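Local coordinates for protein putative glycoside hydrolase (Parabacteroides distasonis ATCC 8503, PDB 3GYC) that probably hydrolyses glycosidic bonds in carbohydrates, as a cellulase-like member of the TIM-barrel hydrolases, at residues A[39-42]-A[43-47]; A[265-268]-A[269-272]; A[244-248]-A[249-253]; A[82-85]-A[86-90]; A[273-276]-A[277-280]. One frame throughout, in Å; residues are numbered along the deposited sequence. Where two conformers were deposited one is given.

Overall arrangement
All five contacts are local, each joining residues a few positions apart, and they follow one another in series without nesting or crossing. Contact 1 lies on helix 39-48, which leads from the first to the second strand of the eight-stranded parallel barrel. Contact 4 closes the end of the loop that enters strand 88-90, in the small antiparallel pair with strand 71-73. The chain then reaches the region between strands 231-232 and 301-303, where three contacts touch: contact 3 ends helix 240-249, contact 2 runs along helix 259-273, and contact 5, which begins where contact 2 stops, starts helix 276-297. Glu244, Val249 and Trp279 are among the residues joining these helices.

Contact 1 of 5, residues A[39-42]-A[43-47]; sequences WDQV and LDELS
Gln41 and Glu45, one helical turn apart, are linked through their side chains on the outer surface of helix 39-48. In the modelled one of two Gln41 conformers, a bend at chi2 (56°) carries the amide forward along the helix, toward the next turn, and NE2 donates to Glu45 OE2 at 2.8 Å. The oxygen is approached on its anti side, a little out of the carboxylate plane, and the two flat groups stand 79° apart. The other carboxylate oxygen, OE1, accepts from the indole of Trp357. With an alanine here in place of Glu45, Trp357 NE1 would probably be left without this acceptor and the Gln41 amide set free to turn.

Backbone bonds run beneath these side chains: Leu43 N to Trp39 O at 2.9 Å, Glu45 N to Gln41 O at 3.0 Å and Leu46 N to Val42 O at 2.9 Å. This regular alpha-helix is the connecting helix of a beta-alpha-beta crossover between barrel strands 17-23 and 53-57.

Its apolar side, with Val42, Leu43 and Leu46, packs on Trp22, and the two leucines also reach Ile54. Charge pairing occupies a further side. Asp40 OD1 and Asp44 OD1 are 5.7 Å apart, and each forms a salt bridge with Arg106, while Asp40 OD2 meets Lys102 of helix 95-105.

Contact 2 of 5, residues A[265-268]-A[269-272]; sequences VKNA and ERVY
A bend at chi3 (55°) in the otherwise extended chain of Arg270 turns its guanidinium back toward Asn267, whose own CG lies beside the backbone N and opposite the carbonyl carbon (chi1 -54°). The two side chains consequently run alongside each other and point the same way. Arg270 NH2, in the conformer modelled out of two, gives a weak hydrogen bond to Asn267 OD1 at 3.4 Å. The oxygen sits at the edge of the guanidinium, whose plane is turned 83° from that of the amide. Arg270 NH1 has a salt bridge with Glu274, and Asn267 ND2 donates to Val249 O at the end of helix 240-249, so each end of this weak link has a second anchor.

The backbone here offers a worked case of a helix whose widened turn is bridged by water. A wider pi-type turn spans 265-268. One water donates to Val265 O and accepts from Glu269 N at 3.1 Å; a second donates to Lys266 O and accepts from Arg270 N at 3.0 Å. Direct bonding resumes at once, with Val271 N to Asn267 O at 2.8 Å, nearly straight, and Tyr272 N to Ala268 O at 3.0 Å. On the buried side Val271 packs against Phe245, Leu248 and Val249, and Ala268 against Trp322.

The chemistry implies that helix 259-273 relies on water to supply the links of its widened turn before direct backbone bonding takes over, and that the asparagine amide is probably fixed chiefly by Val249 O, the arginine adding only a weak hold.

Contact 3 of 5, residues A[244-248]-A[249-253]; sequences EFYKL and VGYGY
Tyr246 meets Tyr251 and Tyr253 in an aromatic cluster that forms the tightly packed half of this helix end. Tyr251 CD2 lies over the centre of one face of the Tyr246 ring, and Tyr251 CB comes within 3.4 Å of Tyr246 CD1; the two side chains run alongside each other, their planes inclined by 43°. Tyr253 crosses at about a right angle, and the edge of Tyr246 is turned toward its face in an offset edge-to-face pair, with Tyr253 OH 3.3 Å from Tyr246 CD2. The phenol oxygens are anchored elsewhere: Tyr246 to Val310 N, Tyr251 to Asp311 and Tyr253 to Gln239.

A second apolar touch is a CH-pi contact, Val249 CG2 standing 3.9 Å from the centroid of the Phe245 ring.

Tyr246 O accepts from Gly250 N at 2.8 Å and from Tyr251 N at 3.1 Å, the donors arriving from opposite faces of its plane. Gly250, with its positive phi (91°), ends the helix, and this one carbonyl takes both of the N-H groups that follow. By contrast, the exposed Lys247 lies on the looser solvent side, its side chain directed away from the turn, whereas Leu248 leans toward Trp279.

The turn ends helix 240-249, with Phe245 resting on Tyr272 of helix 259-273 and meeting Trp279 of helix 276-297 edge to face.

Contact 4 of 5, residues A[82-85]-A[86-90]; sequences WGSP and DMNEV. With EDO (1,2-ethanediol), chain E.
Between Ser84 and Asn88 the chain passes from an irregular loop into strand 88-90, and no backbone hydrogen bond joins the two segments. Gly83 has a positive phi (60°), Ser84 is extended, and the chain bends at Pro85 and runs on extended through Asp86, bringing the side chains of Ser84 and Asn88 to face each other.

They meet through one hydrogen bond: Asn88 ND2 donates to Ser84 OG at 2.8 Å, fairly straight and with the hydroxyl in the amide plane. Glu28 adds a second hold on both groups, its OE1 bonded to Ser84 OG and its backbone O to Asn88 ND2. The other end of the amide, OD1, accepts from Glu89 N at 2.8 Å, above its carbonyl plane, and from O2 of a 1,2-ethanediol at 2.6 Å, a molecule probably from the crystallisation liquor. Asp86 OD1 accepts from the N of Met87, a selenomethionine, at 2.8 Å. A leucine in place of Asn88 would probably leave Ser84 OG and Glu28 O without this donor and loosen the loop against the strand.

The strand pairs antiparallel with strand 71-73, through Asn88 with Leu73 and Val90 with Trp71, while Val90 packs on Leu27 and Glu28 of helix 25-28.

Contact 5 of 5, residues A[273-276]-A[277-280]; sequences RERP and GYWQ
The guanidinium of Arg275 lies flat over one face of the Tyr278 ring, the two planes only 7° apart. The side chains run alongside each other and point the same way, and NH1 sits above the ring centre, 3.4 Å from Tyr278 CE2. Arg275 CZ is 3.9 Å from the ring centroid, a cation-pi contact. The placement follows from Arg275 CG being wedged between its backbone N and carbonyl carbon (chi1 47°), after which the chain runs out straight to NE. Glu244 of helix 240-249 links the two: its OE2 forms a salt bridge with Arg275 NH2 and its OE1 is bonded to Tyr278 OH, so one carboxylate grips both partners at their ends and probably fixes their positions.

Trp279 is turned quite differently. Its ring plane stands 70° from the guanidinium, and CZ2 passes 3.8 Å from Arg275 NH2. Trp279 CD1 comes within 3.2 Å of Arg275 O, while NE1 donates to Val271 O in the preceding helix, fixing the rotation of the indole. Across the helix end Gln280 lies along Pro276, with its NE2 bonded to Tyr272 OH.

In the backbone, Arg275 O accepts weakly from Tyr278 N, at 3.1 Å, and from Trp279 N, at 3.5 Å. A firm helical bond comes one residue later, from Gln280 N to Pro276 O at 2.8 Å. Arg275 thus occupies the N-cap position and Pro276 the first turn, where proline is well tolerated: a helix start formed directly after helix 259-273, at the corner where it passes into helix 276-297.

Contact 1 of 5, residues A[39-42]-A[43-47]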
# COMPACT_ATOMS: atom_id res chain seq x y z
N TRP A 39 7.01 -17.40 -8.19
CA TRP A 39 7.24 -15.98 -8.35
C TRP A 39 7.59 -15.56 -9.77
O TRP A 39 7.20 -14.48 -10.19
CB TRP A 39 8.34 -15.45 -7.41
CG TRP A 39 8.01 -15.42 -5.97
CD1 TRP A 39 6.80 -15.21 -5.39
CD2 TRP A 39 8.95 -15.57 -4.89
NE1 TRP A 39 6.91 -15.25 -4.01
CE2 TRP A 39 8.23 -15.46 -3.69
CE3 TRP A 39 10.33 -15.77 -4.83
CZ2 TRP A 39 8.84 -15.52 -2.45
CZ3 TRP A 39 10.93 -15.84 -3.60
CH2 TRP A 39 10.20 -15.72 -2.43
N ASP A 40 8.32 -16.39 -10.50
CA ASP A 40 8.63 -16.09 -11.92
C ASP A 40 7.37 -16.04 -12.75
O ASP A 40 7.18 -15.06 -13.53
CB ASP A 40 9.61 -17.09 -12.51
CG ASP A 40 10.99 -16.96 -11.88
OD1 ASP A 40 11.66 -15.96 -12.17
OD2 ASP A 40 11.39 -17.83 -11.10
N GLN A 41 6.49 -17.00 -12.54
CA GLN A 41 5.25 -17.01 -13.31
C GLN A 41 4.39 -15.79 -12.98
O GLN A 41 3.88 -15.15 -13.90
CB GLN A 41 4.46 -18.30 -13.12
CG GLN A 41 3.13 -18.37 -13.90
CD GLN A 41 3.27 -18.16 -15.41
OE1 GLN A 41 4.36 -18.36 -15.99
NE2 GLN A 41 2.15 -17.80 -16.06
N VAL A 42 4.21 -15.46 -11.70
CA VAL A 42 3.33 -14.32 -11.36
C VAL A 42 3.98 -12.97 -11.70
O VAL A 42 3.27 -12.02 -12.07
CB VAL A 42 2.70 -14.41 -9.97
CG1 VAL A 42 1.91 -15.72 -9.88
CG2 VAL A 42 3.75 -14.35 -8.84
N LEU A 43 5.30 -12.88 -11.61
CA LEU A 43 5.98 -11.66 -12.03
C LEU A 43 5.93 -11.52 -13.60
O LEU A 43 5.87 -10.42 -14.09
CB LEU A 43 7.40 -11.61 -11.52
CG LEU A 43 7.59 -11.40 -10.02
CD1 LEU A 43 9.11 -11.65 -9.75
CD2 LEU A 43 7.12 -10.02 -9.57
N ASP A 44 5.94 -12.61 -14.35
CA ASP A 44 5.79 -12.54 -15.81
C ASP A 44 4.37 -12.05 -16.13
O ASP A 44 4.20 -11.23 -17.00
CB ASP A 44 6.06 -13.90 -16.48
CG ASP A 44 7.53 -14.33 -16.39
OD1 ASP A 44 8.40 -13.50 -16.08
OD2 ASP A 44 7.82 -15.52 -16.70
N GLU A 45 3.37 -12.55 -15.40
CA GLU A 45 1.96 -12.16 -15.55
C GLU A 45 1.74 -10.68 -15.22
O GLU A 45 0.98 -9.96 -15.87
CB GLU A 45 1.07 -13.05 -14.69
CG GLU A 45 0.95 -14.48 -15.18
CD GLU A 45 0.14 -15.42 -14.24
OE1 GLU A 45 -0.50 -14.99 -13.25
OE2 GLU A 45 0.19 -16.65 -14.47
N LEU A 46 2.38 -10.25 -14.15
CA LEU A 46 2.38 -8.87 -13.73
C LEU A 46 2.94 -7.97 -14.85
O LEU A 46 2.35 -6.97 -15.19
CB LEU A 46 3.27 -8.71 -12.47
CG LEU A 46 3.25 -7.32 -11.84
CD1 LEU A 46 1.83 -7.02 -11.38
CD2 LEU A 46 4.28 -7.12 -10.74
N SER A 47 4.09 -8.33 -15.41
CA SER A 47 4.70 -7.53 -16.51
C SER A 47 3.86 -7.53 -17.76
O SER A 47 3.77 -6.51 -18.44
CB SER A 47 6.07 -8.06 -16.87
OG SER A 47 6.94 -7.89 -15.77

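Contact 2 of 5, residues A[265-268]-A[269-272]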
# COMPACT_ATOMS: atom_id res chain seq x y z
N VAL A 265 -22.77 -9.10 -0.55
CA VAL A 265 -23.45 -9.87 -1.59
C VAL A 265 -24.87 -9.35 -1.84
O VAL A 265 -25.27 -9.13 -3.00
CB VAL A 265 -23.49 -11.41 -1.26
CG1 VAL A 265 -24.49 -12.15 -2.17
CG2 VAL A 265 -22.06 -12.04 -1.33
N LYS A 266 -25.60 -9.10 -0.76
CA LYS A 266 -26.99 -8.69 -0.85
C LYS A 266 -27.19 -7.26 -1.37
O LYS A 266 -28.08 -7.04 -2.19
CB LYS A 266 -27.66 -8.82 0.52
CG LYS A 266 -29.18 -8.56 0.53
N ASN A 267 -26.35 -6.34 -0.91
CA ASN A 267 -26.51 -4.92 -1.15
C ASN A 267 -25.50 -4.07 -1.89
O ASN A 267 -25.87 -3.03 -2.38
CB ASN A 267 -26.61 -4.27 0.23
CG ASN A 267 -27.66 -4.88 1.06
OD1 ASN A 267 -28.69 -5.32 0.54
ND2 ASN A 267 -27.41 -4.98 2.36
N ALA A 268 -24.24 -4.46 -1.93
CA ALA A 268 -23.22 -3.58 -2.49
C ALA A 268 -23.51 -3.12 -3.92
O ALA A 268 -23.56 -1.91 -4.21
CB ALA A 268 -21.82 -4.21 -2.38
N GLU A 269 -23.69 -4.08 -4.82
CA GLU A 269 -23.98 -3.73 -6.19
C GLU A 269 -25.24 -2.89 -6.28
O GLU A 269 -25.24 -1.85 -6.97
CB GLU A 269 -24.11 -4.96 -7.06
CG GLU A 269 -24.18 -4.58 -8.53
CD GLU A 269 -24.34 -5.77 -9.43
OE1 GLU A 269 -24.58 -6.90 -8.94
OE2 GLU A 269 -24.23 -5.55 -10.65
N ARG A 270 -26.31 -3.33 -5.61
CA ARG A 270 -27.58 -2.59 -5.61
C ARG A 270 -27.38 -1.15 -5.19
O ARG A 270 -27.82 -0.25 -5.88
CB ARG A 270 -28.64 -3.23 -4.68
CG ARG A 270 -29.94 -2.39 -4.55
CD ARG A 270 -30.89 -2.87 -3.43
NE ARG A 270 -30.21 -2.94 -2.13
CZ ARG A 270 -30.15 -1.94 -1.25
NH1 ARG A 270 -30.76 -0.77 -1.50
NH2 ARG A 270 -29.50 -2.12 -0.10
N VAL A 271 -26.73 -0.94 -4.05
CA VAL A 271 -26.47 0.40 -3.53
C VAL A 271 -25.69 1.25 -4.54
O VAL A 271 -26.00 2.42 -4.72
CB VAL A 271 -25.75 0.34 -2.16
CG1 VAL A 271 -25.16 1.71 -1.78
CG2 VAL A 271 -26.72 -0.17 -1.08
N TYR A 272 -24.71 0.65 -5.21
CA TYR A 272 -23.95 1.37 -6.23
C TYR A 272 -24.77 1.68 -7.49
O TYR A 272 -24.80 2.82 -7.95
CB TYR A 272 -22.70 0.59 -6.61
CG TYR A 272 -21.98 1.20 -7.77
CD1 TYR A 272 -21.28 2.39 -7.62
CD2 TYR A 272 -22.04 0.62 -9.03
CE1 TYR A 272 -20.65 2.98 -8.70
CE2 TYR A 272 -21.40 1.18 -10.11
CZ TYR A 272 -20.70 2.37 -9.95
OH TYR A 272 -20.07 2.95 -11.04
O HOH W 1 -23.93 -7.12 -4.70
O HOH W 2 -26.60 -5.96 -4.30

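Contact 3 of 5, residues A[244-248]-A[249-253]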
# COMPACT_ATOMS: atom_id res chain seq x y z
N GLU A 244 -20.22 6.33 3.82
CA GLU A 244 -21.64 6.25 3.46
C GLU A 244 -21.99 4.95 2.76
O GLU A 244 -22.95 4.29 3.13
CB GLU A 244 -22.07 7.44 2.59
CG GLU A 244 -23.56 7.46 2.23
CD GLU A 244 -23.90 8.53 1.21
OE1 GLU A 244 -23.06 9.44 1.00
OE2 GLU A 244 -24.98 8.43 0.60
N PHE A 245 -21.24 4.59 1.74
CA PHE A 245 -21.49 3.37 1.01
C PHE A 245 -21.60 2.13 1.94
O PHE A 245 -22.57 1.36 1.88
CB PHE A 245 -20.38 3.13 -0.02
CG PHE A 245 -20.64 1.96 -0.90
CD1 PHE A 245 -21.53 2.07 -1.95
CD2 PHE A 245 -20.01 0.75 -0.68
CE1 PHE A 245 -21.79 0.99 -2.78
CE2 PHE A 245 -20.28 -0.33 -1.49
CZ PHE A 245 -21.16 -0.21 -2.55
N TYR A 246 -20.61 1.95 2.79
CA TYR A 246 -20.57 0.80 3.66
C TYR A 246 -21.67 0.85 4.73
O TYR A 246 -22.19 -0.21 5.12
CB TYR A 246 -19.18 0.57 4.28
CG TYR A 246 -18.18 -0.11 3.39
CD1 TYR A 246 -18.57 -1.07 2.48
CD2 TYR A 246 -16.83 0.08 3.56
CE1 TYR A 246 -17.67 -1.75 1.70
CE2 TYR A 246 -15.91 -0.62 2.80
CZ TYR A 246 -16.36 -1.54 1.87
OH TYR A 246 -15.51 -2.26 1.09
N LYS A 247 -22.04 2.05 5.19
CA LYS A 247 -23.14 2.20 6.16
C LYS A 247 -24.43 1.74 5.50
O LYS A 247 -25.23 1.05 6.12
CB LYS A 247 -23.28 3.62 6.71
CG LYS A 247 -22.17 4.04 7.70
CD LYS A 247 -22.31 5.51 8.05
CE LYS A 247 -21.22 6.00 8.98
NZ LYS A 247 -21.18 7.51 9.00
N LEU A 248 -24.60 2.08 4.24
CA LEU A 248 -25.77 1.63 3.48
C LEU A 248 -25.78 0.10 3.24
O LEU A 248 -26.82 -0.54 3.41
CB LEU A 248 -25.86 2.36 2.14
CG LEU A 248 -26.34 3.83 2.20
CD1 LEU A 248 -26.08 4.50 0.87
CD2 LEU A 248 -27.81 3.94 2.62
N VAL A 249 -24.65 -0.44 2.86
CA VAL A 249 -24.50 -1.85 2.54
C VAL A 249 -24.58 -2.73 3.77
O VAL A 249 -25.11 -3.84 3.70
CB VAL A 249 -23.17 -2.09 1.80
CG1 VAL A 249 -22.80 -3.61 1.71
CG2 VAL A 249 -23.22 -1.46 0.44
N GLY A 250 -24.06 -2.23 4.88
CA GLY A 250 -23.97 -3.01 6.10
C GLY A 250 -22.65 -3.76 6.24
O GLY A 250 -22.63 -4.88 6.73
N TYR A 251 -21.55 -3.16 5.81
CA TYR A 251 -20.21 -3.77 5.89
C TYR A 251 -19.37 -3.12 6.99
O TYR A 251 -19.15 -1.92 6.96
CB TYR A 251 -19.48 -3.64 4.56
CG TYR A 251 -18.20 -4.46 4.53
CD1 TYR A 251 -18.27 -5.85 4.48
CD2 TYR A 251 -16.95 -3.86 4.67
CE1 TYR A 251 -17.14 -6.62 4.50
CE2 TYR A 251 -15.79 -4.62 4.67
CZ TYR A 251 -15.90 -6.01 4.59
OH TYR A 251 -14.84 -6.83 4.63
N GLY A 252 -18.84 -3.91 7.92
CA GLY A 252 -18.07 -3.40 9.05
C GLY A 252 -16.67 -3.96 9.20
O GLY A 252 -16.15 -4.00 10.30
N TYR A 253 -16.08 -4.43 8.10
CA TYR A 253 -14.73 -4.94 8.07
C TYR A 253 -14.48 -6.11 9.04
O TYR A 253 -13.35 -6.32 9.48
CB TYR A 253 -13.70 -3.84 8.32
CG TYR A 253 -13.82 -2.59 7.46
CD1 TYR A 253 -14.64 -1.55 7.84
CD2 TYR A 253 -13.05 -2.43 6.32
CE1 TYR A 253 -14.72 -0.39 7.10
CE2 TYR A 253 -13.12 -1.28 5.56
CZ TYR A 253 -13.97 -0.27 5.95
OH TYR A 253 -14.07 0.91 5.21

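Contact 4 of 5, residues A[82-85]-A[86-90]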
# COMPACT_ATOMS: atom_id res chain seq x y z
N TRP A 82 -5.94 -11.63 1.32
CA TRP A 82 -4.59 -11.14 1.42
C TRP A 82 -3.96 -11.99 2.51
O TRP A 82 -4.55 -12.21 3.57
CB TRP A 82 -4.50 -9.69 1.81
CG TRP A 82 -5.09 -8.80 0.83
CD1 TRP A 82 -4.61 -8.50 -0.41
CD2 TRP A 82 -6.31 -8.07 0.99
NE1 TRP A 82 -5.47 -7.62 -1.04
CE2 TRP A 82 -6.51 -7.34 -0.20
CE3 TRP A 82 -7.24 -7.94 2.04
CZ2 TRP A 82 -7.59 -6.48 -0.36
CZ3 TRP A 82 -8.32 -7.09 1.85
CH2 TRP A 82 -8.48 -6.37 0.67
N GLY A 83 -2.76 -12.44 2.27
CA GLY A 83 -2.07 -13.24 3.27
C GLY A 83 -2.75 -14.52 3.71
O GLY A 83 -3.48 -15.15 2.95
N SER A 84 -2.57 -14.88 4.98
CA SER A 84 -2.98 -16.17 5.50
C SER A 84 -4.29 -16.16 6.30
O SER A 84 -4.43 -15.36 7.22
CB SER A 84 -1.85 -16.71 6.45
OG SER A 84 -0.60 -16.76 5.81
N PRO A 85 -5.21 -17.11 6.01
CA PRO A 85 -6.47 -17.18 6.72
C PRO A 85 -6.37 -18.00 7.99
O PRO A 85 -7.39 -18.23 8.63
CB PRO A 85 -7.38 -17.92 5.73
CG PRO A 85 -6.42 -18.91 5.06
CD PRO A 85 -5.15 -18.08 4.91
N ASP A 86 -5.16 -18.44 8.33
CA ASP A 86 -4.94 -19.27 9.53
C ASP A 86 -3.43 -19.18 9.82
O ASP A 86 -2.71 -18.44 9.16
CB ASP A 86 -5.41 -20.71 9.25
CG ASP A 86 -5.81 -21.48 10.53
OD1 ASP A 86 -5.34 -21.15 11.65
OD2 ASP A 86 -6.56 -22.48 10.39
N MSE A 87 -2.96 -19.92 10.82
CA MSE A 87 -1.53 -19.86 11.16
C MSE A 87 -0.70 -20.28 9.96
O MSE A 87 -1.12 -21.09 9.10
CB MSE A 87 -1.22 -20.72 12.37
CG MSE A 87 -2.10 -20.37 13.56
SE MSE A 87 -1.29 -20.85 15.24
CE MSE A 87 -0.75 -22.70 14.82
N ASN A 88 0.48 -19.68 9.85
CA ASN A 88 1.34 -19.96 8.72
C ASN A 88 2.79 -19.74 9.17
O ASN A 88 3.04 -19.13 10.22
CB ASN A 88 0.96 -19.06 7.55
CG ASN A 88 1.49 -19.56 6.22
OD1 ASN A 88 2.11 -20.64 6.12
ND2 ASN A 88 1.15 -18.82 5.16
N GLU A 89 3.72 -20.31 8.42
CA GLU A 89 5.14 -20.20 8.74
C GLU A 89 5.85 -19.56 7.61
O GLU A 89 5.65 -19.94 6.48
CB GLU A 89 5.78 -21.57 8.91
CG GLU A 89 5.39 -22.32 10.13
CD GLU A 89 6.22 -23.62 10.28
OE1 GLU A 89 7.38 -23.67 9.76
OE2 GLU A 89 5.73 -24.57 10.96
N VAL A 90 6.69 -18.57 7.90
CA VAL A 90 7.50 -17.94 6.87
C VAL A 90 8.96 -17.79 7.30
O VAL A 90 9.26 -17.72 8.51
CB VAL A 90 6.98 -16.53 6.50
CG1 VAL A 90 5.51 -16.61 6.01
CG2 VAL A 90 7.16 -15.55 7.67
C1 EDO E . 3.29 -20.53 2.54
O1 EDO E . 4.32 -20.12 3.49
C2 EDO E . 2.77 -21.93 2.84
O2 EDO E . 1.83 -21.99 3.94

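Contact 5 of 5, residues A[273-276]-A[277-280]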
# COMPACT_ATOMS: atom_id res chain seq x y z
N ARG A 273 -25.43 0.67 -8.05
CA ARG A 273 -26.15 0.87 -9.30
C ARG A 273 -27.39 1.74 -9.16
O ARG A 273 -27.97 2.16 -10.17
CB ARG A 273 -26.49 -0.46 -9.95
CG ARG A 273 -25.27 -1.17 -10.45
CD ARG A 273 -25.66 -2.18 -11.49
NE ARG A 273 -24.56 -3.08 -11.80
CZ ARG A 273 -23.54 -2.78 -12.61
NH1 ARG A 273 -23.45 -1.60 -13.19
NH2 ARG A 273 -22.60 -3.68 -12.83
N GLU A 274 -27.78 2.03 -7.92
CA GLU A 274 -28.93 2.89 -7.64
C GLU A 274 -28.58 4.32 -8.08
O GLU A 274 -29.46 5.09 -8.49
CB GLU A 274 -29.20 2.87 -6.13
CG GLU A 274 -30.57 2.49 -5.75
CD GLU A 274 -30.65 1.97 -4.32
OE1 GLU A 274 -29.93 2.55 -3.48
OE2 GLU A 274 -31.43 1.00 -4.03
N ARG A 275 -27.28 4.66 -8.01
CA ARG A 275 -26.84 6.01 -8.35
C ARG A 275 -25.32 6.08 -8.55
O ARG A 275 -24.63 6.73 -7.78
CB ARG A 275 -27.28 6.99 -7.26
CG ARG A 275 -27.00 6.55 -5.83
CD ARG A 275 -27.15 7.71 -4.86
NE ARG A 275 -26.95 7.28 -3.49
CZ ARG A 275 -26.88 8.08 -2.42
NH1 ARG A 275 -26.99 9.41 -2.51
NH2 ARG A 275 -26.70 7.53 -1.22
N PRO A 276 -24.82 5.45 -9.62
CA PRO A 276 -23.38 5.36 -9.85
C PRO A 276 -22.67 6.70 -9.97
O PRO A 276 -21.57 6.85 -9.47
CB PRO A 276 -23.29 4.53 -11.13
CG PRO A 276 -24.53 4.74 -11.81
CD PRO A 276 -25.58 4.88 -10.74
N GLY A 277 -23.32 7.68 -10.59
CA GLY A 277 -22.77 9.03 -10.70
C GLY A 277 -22.45 9.65 -9.35
O GLY A 277 -21.40 10.27 -9.20
N TYR A 278 -23.35 9.47 -8.37
CA TYR A 278 -23.13 10.01 -7.02
C TYR A 278 -21.88 9.43 -6.38
O TYR A 278 -21.08 10.16 -5.76
CB TYR A 278 -24.32 9.71 -6.12
CG TYR A 278 -24.11 10.11 -4.67
CD1 TYR A 278 -24.26 11.42 -4.27
CD2 TYR A 278 -23.76 9.15 -3.71
CE1 TYR A 278 -24.07 11.79 -2.94
CE2 TYR A 278 -23.56 9.52 -2.38
CZ TYR A 278 -23.73 10.84 -2.01
OH TYR A 278 -23.56 11.22 -0.70
N TRP A 279 -21.71 8.12 -6.52
CA TRP A 279 -20.54 7.44 -5.94
C TRP A 279 -19.28 7.83 -6.66
O TRP A 279 -18.27 8.10 -6.02
CB TRP A 279 -20.72 5.92 -5.97
CG TRP A 279 -21.92 5.48 -5.17
CD1 TRP A 279 -23.06 4.86 -5.64
CD2 TRP A 279 -22.13 5.68 -3.77
NE1 TRP A 279 -23.93 4.62 -4.61
CE2 TRP A 279 -23.38 5.11 -3.45
CE3 TRP A 279 -21.38 6.26 -2.75
CZ2 TRP A 279 -23.90 5.13 -2.16
CZ3 TRP A 279 -21.89 6.27 -1.47
CH2 TRP A 279 -23.14 5.72 -1.19
N GLN A 280 -19.37 7.87 -7.98
CA GLN A 280 -18.25 8.26 -8.82
C GLN A 280 -17.80 9.68 -8.49
O GLN A 280 -16.60 9.93 -8.45
CB GLN A 280 -18.59 8.11 -10.30
CG GLN A 280 -18.74 6.65 -10.73
CD GLN A 280 -19.34 6.52 -12.12
OE1 GLN A 280 -19.19 7.41 -12.93
NE2 GLN A 280 -20.02 5.41 -12.40